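Local coordinates for F-actin-capping protein subunit alpha (Dictyostelium discoideum, PDB 4AKR) that caps the fast-growing barbed ends of actin filaments independently of calcium, blocking subunit exchange there without severing the filaments, at residues P159-T172 and S184-E196. Residues are numbered along the deposited sequence; the frame is centred on the assembly and turned at random.
Sequences PNAFYSGRWRSVWT and SNGKVQVNVHYFE
From Y163–Y194 to T172–N185, strands 163-172 and 184-194 run antiparallel at 165°, with two-way N-H...O=C bonds at alternate pairs starting from S164–H193. W171 lies flat on G186, whose CA sits over the six-membered ring, 3.5 Å from its centroid; a CB on G186 would run into the indole. W171 NE1 and S169 OG both hydrogen-bond to E232 OE2 of helix 217-248, and that helix packs on the same face of the sheet, touching W171 and V188. Farther along, the W167 indole takes V188 CG1 and V190 CG2 on one face, with V190 CG2 3.6 Å from W167 CE3. CG of W167 stands anti to its backbone N (chi1 178°), which carries the ring over these valines, and NE1 donates in the ring plane to S169 OG at 2.8 Å. On the other face of the sheet R168 bends at chi3, stacking its guanidinium on the Q189 amide with the planes 28° apart. Water 1 accepts from R168 NE and donates to Q189 O, while R168 NH1 hydrogen-bonds to S54 O. Past the strands, F195 N donates to F162 O at 2.7 Å, nearly straight. F162 O also lies over one face of the F195 ring, and F162 CB makes a CH-pi contact with that ring, 4.3 Å from the F195 centroid. A basic side chain of the partner protein makes a cation-pi contact with F195; an alanine here would probably leave that charge without its aromatic mate and uncover F162 CB. E196 CG makes a CH-pi contact over one face of the F162 ring. The middle strand and its neighbour in this chain's five antiparallel strands are thus tied to helix 217-248 through one E232 carboxylate oxygen, while the F195 ring engages the other subunit.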
loop_
_atom_site.group_PDB
_atom_site.type_symbol
_atom_site.label_atom_id
_atom_site.label_comp_id
_atom_site.label_asym_id
_atom_site.label_seq_id
_atom_site.Cartn_x
_atom_site.Cartn_y
_atom_site.Cartn_z
ATOM N N PRO A 159 10.298 -8.173 -9.829
ATOM C CA PRO A 159 9.802 -9.135 -8.846
ATOM C C PRO A 159 10.904 -9.811 -8.031
ATOM O O PRO A 159 10.675 -10.181 -6.877
ATOM C CB PRO A 159 8.987 -10.112 -9.694
ATOM C CG PRO A 159 9.621 -10.017 -11.039
ATOM C CD PRO A 159 9.892 -8.548 -11.192
ATOM N N ASN A 160 12.092 -9.957 -8.619
ATOM C CA ASN A 160 13.219 -10.592 -7.929
ATOM C C ASN A 160 13.729 -9.720 -6.803
ATOM O O ASN A 160 14.351 -10.209 -5.859
ATOM C CB ASN A 160 14.368 -10.878 -8.896
ATOM C CG ASN A 160 14.084 -12.052 -9.806
ATOM O OD1 ASN A 160 14.838 -12.318 -10.746
ATOM N ND2 ASN A 160 12.998 -12.769 -9.535
ATOM N N ALA A 161 13.486 -8.423 -6.913
ATOM C CA ALA A 161 13.906 -7.501 -5.881
ATOM C C ALA A 161 12.683 -7.128 -5.037
ATOM O O ALA A 161 12.750 -6.250 -4.183
ATOM C CB ALA A 161 14.523 -6.269 -6.508
ATOM N N PHE A 162 11.566 -7.799 -5.305
ATOM C CA PHE A 162 10.316 -7.582 -4.573
ATOM C C PHE A 162 9.722 -6.175 -4.601
ATOM O O PHE A 162 9.174 -5.720 -3.600
ATOM C CB PHE A 162 10.504 -7.982 -3.118
ATOM C CG PHE A 162 10.855 -9.417 -2.932
ATOM C CD1 PHE A 162 9.863 -10.396 -2.954
ATOM C CD2 PHE A 162 12.180 -9.797 -2.738
ATOM C CE1 PHE A 162 10.186 -11.735 -2.783
ATOM C CE2 PHE A 162 12.517 -11.132 -2.568
ATOM C CZ PHE A 162 11.517 -12.107 -2.588
ATOM N N TYR A 163 9.818 -5.476 -5.720
ATOM C CA TYR A 163 9.243 -4.148 -5.753
ATOM C C TYR A 163 8.788 -3.715 -7.125
ATOM O O TYR A 163 9.218 -4.267 -8.145
ATOM C CB TYR A 163 10.222 -3.116 -5.191
ATOM C CG TYR A 163 11.343 -2.725 -6.124
ATOM C CD1 TYR A 163 11.197 -1.656 -7.004
ATOM C CD2 TYR A 163 12.549 -3.412 -6.120
ATOM C CE1 TYR A 163 12.220 -1.281 -7.854
ATOM C CE2 TYR A 163 13.589 -3.040 -6.973
ATOM C CZ TYR A 163 13.415 -1.972 -7.836
ATOM O OH TYR A 163 14.444 -1.592 -8.666
ATOM N N SER A 164 7.898 -2.727 -7.138
ATOM C CA SER A 164 7.373 -2.172 -8.379
ATOM C C SER A 164 6.993 -0.728 -8.126
ATOM O O SER A 164 6.926 -0.279 -6.979
ATOM C CB SER A 164 6.138 -2.950 -8.855
ATOM O OG SER A 164 5.024 -2.730 -8.012
ATOM N N GLY A 165 6.753 0.005 -9.204
ATOM C CA GLY A 165 6.371 1.391 -9.063
ATOM C C GLY A 165 5.883 1.965 -10.370
ATOM O O GLY A 165 6.110 1.397 -11.431
ATOM N N ARG A 166 5.193 3.097 -10.284
ATOM C CA ARG A 166 4.689 3.785 -11.458
ATOM C C ARG A 166 4.573 5.258 -11.132
ATOM O O ARG A 166 4.353 5.635 -9.982
ATOM C CB ARG A 166 3.312 3.246 -11.879
ATOM C CG ARG A 166 2.762 3.933 -13.131
ATOM C CD ARG A 166 1.366 3.451 -13.528
ATOM N NE ARG A 166 1.349 2.134 -14.170
ATOM C CZ ARG A 166 1.901 1.855 -15.350
ATOM N NH1 ARG A 166 2.534 2.796 -16.042
ATOM N NH2 ARG A 166 1.791 0.632 -15.856
ATOM N N TRP A 167 4.764 6.084 -12.150
ATOM C CA TRP A 167 4.642 7.526 -12.022
ATOM C C TRP A 167 3.726 7.930 -13.166
ATOM O O TRP A 167 3.990 7.603 -14.324
ATOM C CB TRP A 167 6.002 8.222 -12.163
ATOM C CG TRP A 167 5.918 9.737 -12.096
ATOM C CD1 TRP A 167 5.271 10.571 -12.974
ATOM C CD2 TRP A 167 6.508 10.590 -11.100
ATOM N NE1 TRP A 167 5.423 11.881 -12.581
ATOM C CE2 TRP A 167 6.176 11.919 -11.436
ATOM C CE3 TRP A 167 7.283 10.355 -9.954
ATOM C CZ2 TRP A 167 6.591 13.010 -10.670
ATOM C CZ3 TRP A 167 7.694 11.444 -9.195
ATOM C CH2 TRP A 167 7.347 12.752 -9.557
ATOM N N ARG A 168 2.640 8.615 -12.832
ATOM C CA ARG A 168 1.682 9.068 -13.829
ATOM C C ARG A 168 1.489 10.574 -13.716
ATOM O O ARG A 168 1.246 11.093 -12.628
ATOM C CB ARG A 168 0.327 8.384 -13.627
ATOM C CG ARG A 168 0.247 6.958 -14.101
ATOM C CD ARG A 168 -1.070 6.331 -13.679
ATOM N NE ARG A 168 -1.075 6.044 -12.247
ATOM C CZ ARG A 168 -2.149 5.687 -11.556
ATOM N NH1 ARG A 168 -3.322 5.574 -12.162
ATOM N NH2 ARG A 168 -2.053 5.437 -10.261
ATOM N N SER A 169 1.613 11.263 -14.843
ATOM C CA SER A 169 1.414 12.707 -14.909
ATOM C C SER A 169 0.436 12.996 -16.037
ATOM O O SER A 169 0.596 12.493 -17.151
ATOM C CB SER A 169 2.727 13.447 -15.200
ATOM O OG SER A 169 3.592 13.459 -14.086
ATOM N N VAL A 170 -0.595 13.782 -15.741
ATOM C CA VAL A 170 -1.574 14.169 -16.752
ATOM C C VAL A 170 -1.775 15.670 -16.616
ATOM O O VAL A 170 -2.368 16.145 -15.635
ATOM C CB VAL A 170 -2.932 13.447 -16.563
ATOM C CG1 VAL A 170 -3.957 14.015 -17.531
ATOM C CG2 VAL A 170 -2.769 11.944 -16.807
ATOM N N TRP A 171 -1.238 16.412 -17.583
ATOM C CA TRP A 171 -1.346 17.870 -17.602
ATOM C C TRP A 171 -2.279 18.302 -18.710
ATOM O O TRP A 171 -2.079 17.964 -19.881
ATOM C CB TRP A 171 0.015 18.532 -17.825
ATOM C CG TRP A 171 0.916 18.502 -16.631
ATOM C CD1 TRP A 171 1.780 17.507 -16.279
ATOM C CD2 TRP A 171 0.986 19.483 -15.591
ATOM N NE1 TRP A 171 2.382 17.806 -15.081
ATOM C CE2 TRP A 171 1.911 19.013 -14.636
ATOM C CE3 TRP A 171 0.349 20.715 -15.371
ATOM C CZ2 TRP A 171 2.220 19.726 -13.477
ATOM C CZ3 TRP A 171 0.653 21.426 -14.219
ATOM C CH2 TRP A 171 1.584 20.928 -13.284
ATOM N N THR A 172 -3.293 19.067 -18.338
ATOM C CA THR A 172 -4.270 19.558 -19.292
ATOM C C THR A 172 -4.051 21.042 -19.476
ATOM O O THR A 172 -4.223 21.812 -18.536
ATOM C CB THR A 172 -5.674 19.302 -18.773
ATOM O OG1 THR A 172 -5.828 17.897 -18.537
ATOM C CG2 THR A 172 -6.707 19.785 -19.769
ATOM N N SER A 184 -2.576 25.474 -17.164
ATOM C CA SER A 184 -2.253 24.053 -17.114
ATOM C C SER A 184 -2.585 23.441 -15.752
ATOM O O SER A 184 -2.043 23.857 -14.720
ATOM C CB SER A 184 -0.764 23.849 -17.417
ATOM O OG SER A 184 -0.415 24.448 -18.653
ATOM N N ASN A 185 -3.482 22.462 -15.762
ATOM C CA ASN A 185 -3.893 21.768 -14.550
ATOM C C ASN A 185 -3.253 20.404 -14.577
ATOM O O ASN A 185 -3.504 19.607 -15.489
ATOM C CB ASN A 185 -5.415 21.604 -14.494
ATOM C CG ASN A 185 -6.130 22.918 -14.224
ATOM O OD1 ASN A 185 -7.168 23.204 -14.821
ATOM N ND2 ASN A 185 -5.575 23.723 -13.320
ATOM N N GLY A 186 -2.432 20.136 -13.569
ATOM C CA GLY A 186 -1.754 18.865 -13.511
ATOM C C GLY A 186 -2.183 17.980 -12.369
ATOM O O GLY A 186 -2.505 18.452 -11.273
ATOM N N LYS A 187 -2.197 16.678 -12.642
ATOM C CA LYS A 187 -2.541 15.681 -11.641
ATOM C C LYS A 187 -1.453 14.610 -11.709
ATOM O O LYS A 187 -1.328 13.898 -12.707
ATOM C CB LYS A 187 -3.913 15.072 -11.929
ATOM C CG LYS A 187 -4.300 13.986 -10.944
ATOM C CD LYS A 187 -5.642 13.368 -11.285
ATOM C CE LYS A 187 -6.030 12.329 -10.257
ATOM N NZ LYS A 187 -7.347 11.713 -10.571
ATOM N N VAL A 188 -0.650 14.531 -10.657
ATOM C CA VAL A 188 0.437 13.572 -10.581
ATOM C C VAL A 188 0.106 12.466 -9.572
ATOM O O VAL A 188 -0.408 12.744 -8.492
ATOM C CB VAL A 188 1.738 14.266 -10.140
ATOM C CG1 VAL A 188 2.890 13.272 -10.129
ATOM C CG2 VAL A 188 2.046 15.422 -11.055
ATOM N N GLN A 189 0.385 11.216 -9.932
ATOM C CA GLN A 189 0.137 10.090 -9.036
ATOM C C GLN A 189 1.361 9.200 -9.019
ATOM O O GLN A 189 1.846 8.786 -10.074
ATOM C CB GLN A 189 -1.070 9.262 -9.486
ATOM C CG GLN A 189 -2.412 9.797 -9.045
ATOM C CD GLN A 189 -3.567 8.930 -9.525
ATOM O OE1 GLN A 189 -3.883 8.905 -10.711
ATOM N NE2 GLN A 189 -4.199 8.210 -8.601
ATOM N N VAL A 190 1.853 8.895 -7.821
ATOM C CA VAL A 190 3.034 8.054 -7.676
ATOM C C VAL A 190 2.707 6.833 -6.833
ATOM O O VAL A 190 2.103 6.939 -5.762
ATOM C CB VAL A 190 4.189 8.837 -7.016
ATOM C CG1 VAL A 190 5.461 8.001 -7.018
ATOM C CG2 VAL A 190 4.406 10.149 -7.747
ATOM N N ASN A 191 3.121 5.668 -7.314
ATOM C CA ASN A 191 2.851 4.424 -6.616
ATOM C C ASN A 191 4.096 3.560 -6.480
ATOM O O ASN A 191 4.841 3.386 -7.435
ATOM C CB ASN A 191 1.770 3.641 -7.370
ATOM C CG ASN A 191 0.476 4.411 -7.491
ATOM O OD1 ASN A 191 -0.351 4.413 -6.575
ATOM N ND2 ASN A 191 0.299 5.088 -8.615
ATOM N N VAL A 192 4.320 3.034 -5.282
ATOM C CA VAL A 192 5.448 2.156 -5.032
ATOM C C VAL A 192 4.966 1.008 -4.161
ATOM O O VAL A 192 4.223 1.214 -3.207
ATOM C CB VAL A 192 6.618 2.877 -4.325
ATOM C CG1 VAL A 192 7.750 1.882 -4.055
ATOM C CG2 VAL A 192 7.130 4.009 -5.197
ATOM N N HIS A 193 5.410 -0.195 -4.509
ATOM C CA HIS A 193 5.043 -1.419 -3.824
ATOM C C HIS A 193 6.303 -2.234 -3.532
ATOM O O HIS A 193 7.047 -2.607 -4.449
ATOM C CB HIS A 193 4.091 -2.218 -4.727
ATOM C CG HIS A 193 3.670 -3.544 -4.169
ATOM N ND1 HIS A 193 3.454 -3.758 -2.824
ATOM C CD2 HIS A 193 3.352 -4.705 -4.789
ATOM C CE1 HIS A 193 3.020 -4.994 -2.642
ATOM N NE2 HIS A 193 2.949 -5.590 -3.819
ATOM N N TYR A 194 6.537 -2.491 -2.249
ATOM C CA TYR A 194 7.679 -3.277 -1.800
ATOM C C TYR A 194 7.090 -4.470 -1.066
ATOM O O TYR A 194 6.297 -4.302 -0.145
ATOM C CB TYR A 194 8.551 -2.472 -0.845
ATOM C CG TYR A 194 9.731 -3.263 -0.338
ATOM C CD1 TYR A 194 9.611 -4.061 0.798
ATOM C CD2 TYR A 194 10.954 -3.248 -1.012
ATOM C CE1 TYR A 194 10.672 -4.828 1.255
ATOM C CE2 TYR A 194 12.033 -4.011 -0.558
ATOM C CZ TYR A 194 11.881 -4.801 0.581
ATOM O OH TYR A 194 12.929 -5.560 1.067
ATOM N N PHE A 195 7.475 -5.677 -1.459
ATOM C CA PHE A 195 6.891 -6.840 -0.822
ATOM C C PHE A 195 7.801 -7.988 -0.388
ATOM O O PHE A 195 7.478 -9.154 -0.609
ATOM C CB PHE A 195 5.755 -7.370 -1.708
ATOM C CG PHE A 195 6.125 -7.504 -3.164
ATOM C CD1 PHE A 195 6.044 -6.404 -4.017
ATOM C CD2 PHE A 195 6.553 -8.726 -3.682
ATOM C CE1 PHE A 195 6.381 -6.517 -5.369
ATOM C CE2 PHE A 195 6.894 -8.855 -5.030
ATOM C CZ PHE A 195 6.807 -7.748 -5.877
ATOM N N GLU A 196 8.934 -7.669 0.226
ATOM C CA GLU A 196 9.806 -8.726 0.723
ATOM C C GLU A 196 9.437 -8.899 2.184
ATOM O O GLU A 196 9.595 -7.978 2.981
ATOM C CB GLU A 196 11.283 -8.357 0.605
ATOM C CG GLU A 196 12.182 -9.455 1.170
ATOM C CD GLU A 196 13.638 -9.295 0.787
ATOM O OE1 GLU A 196 13.942 -8.387 -0.015
ATOM O OE2 GLU A 196 14.476 -10.087 1.284
HETATM O O HOH W 1 1.427 6.199 -10.820
HETATM O O HOH W 2 -4.913 17.013 -15.918
#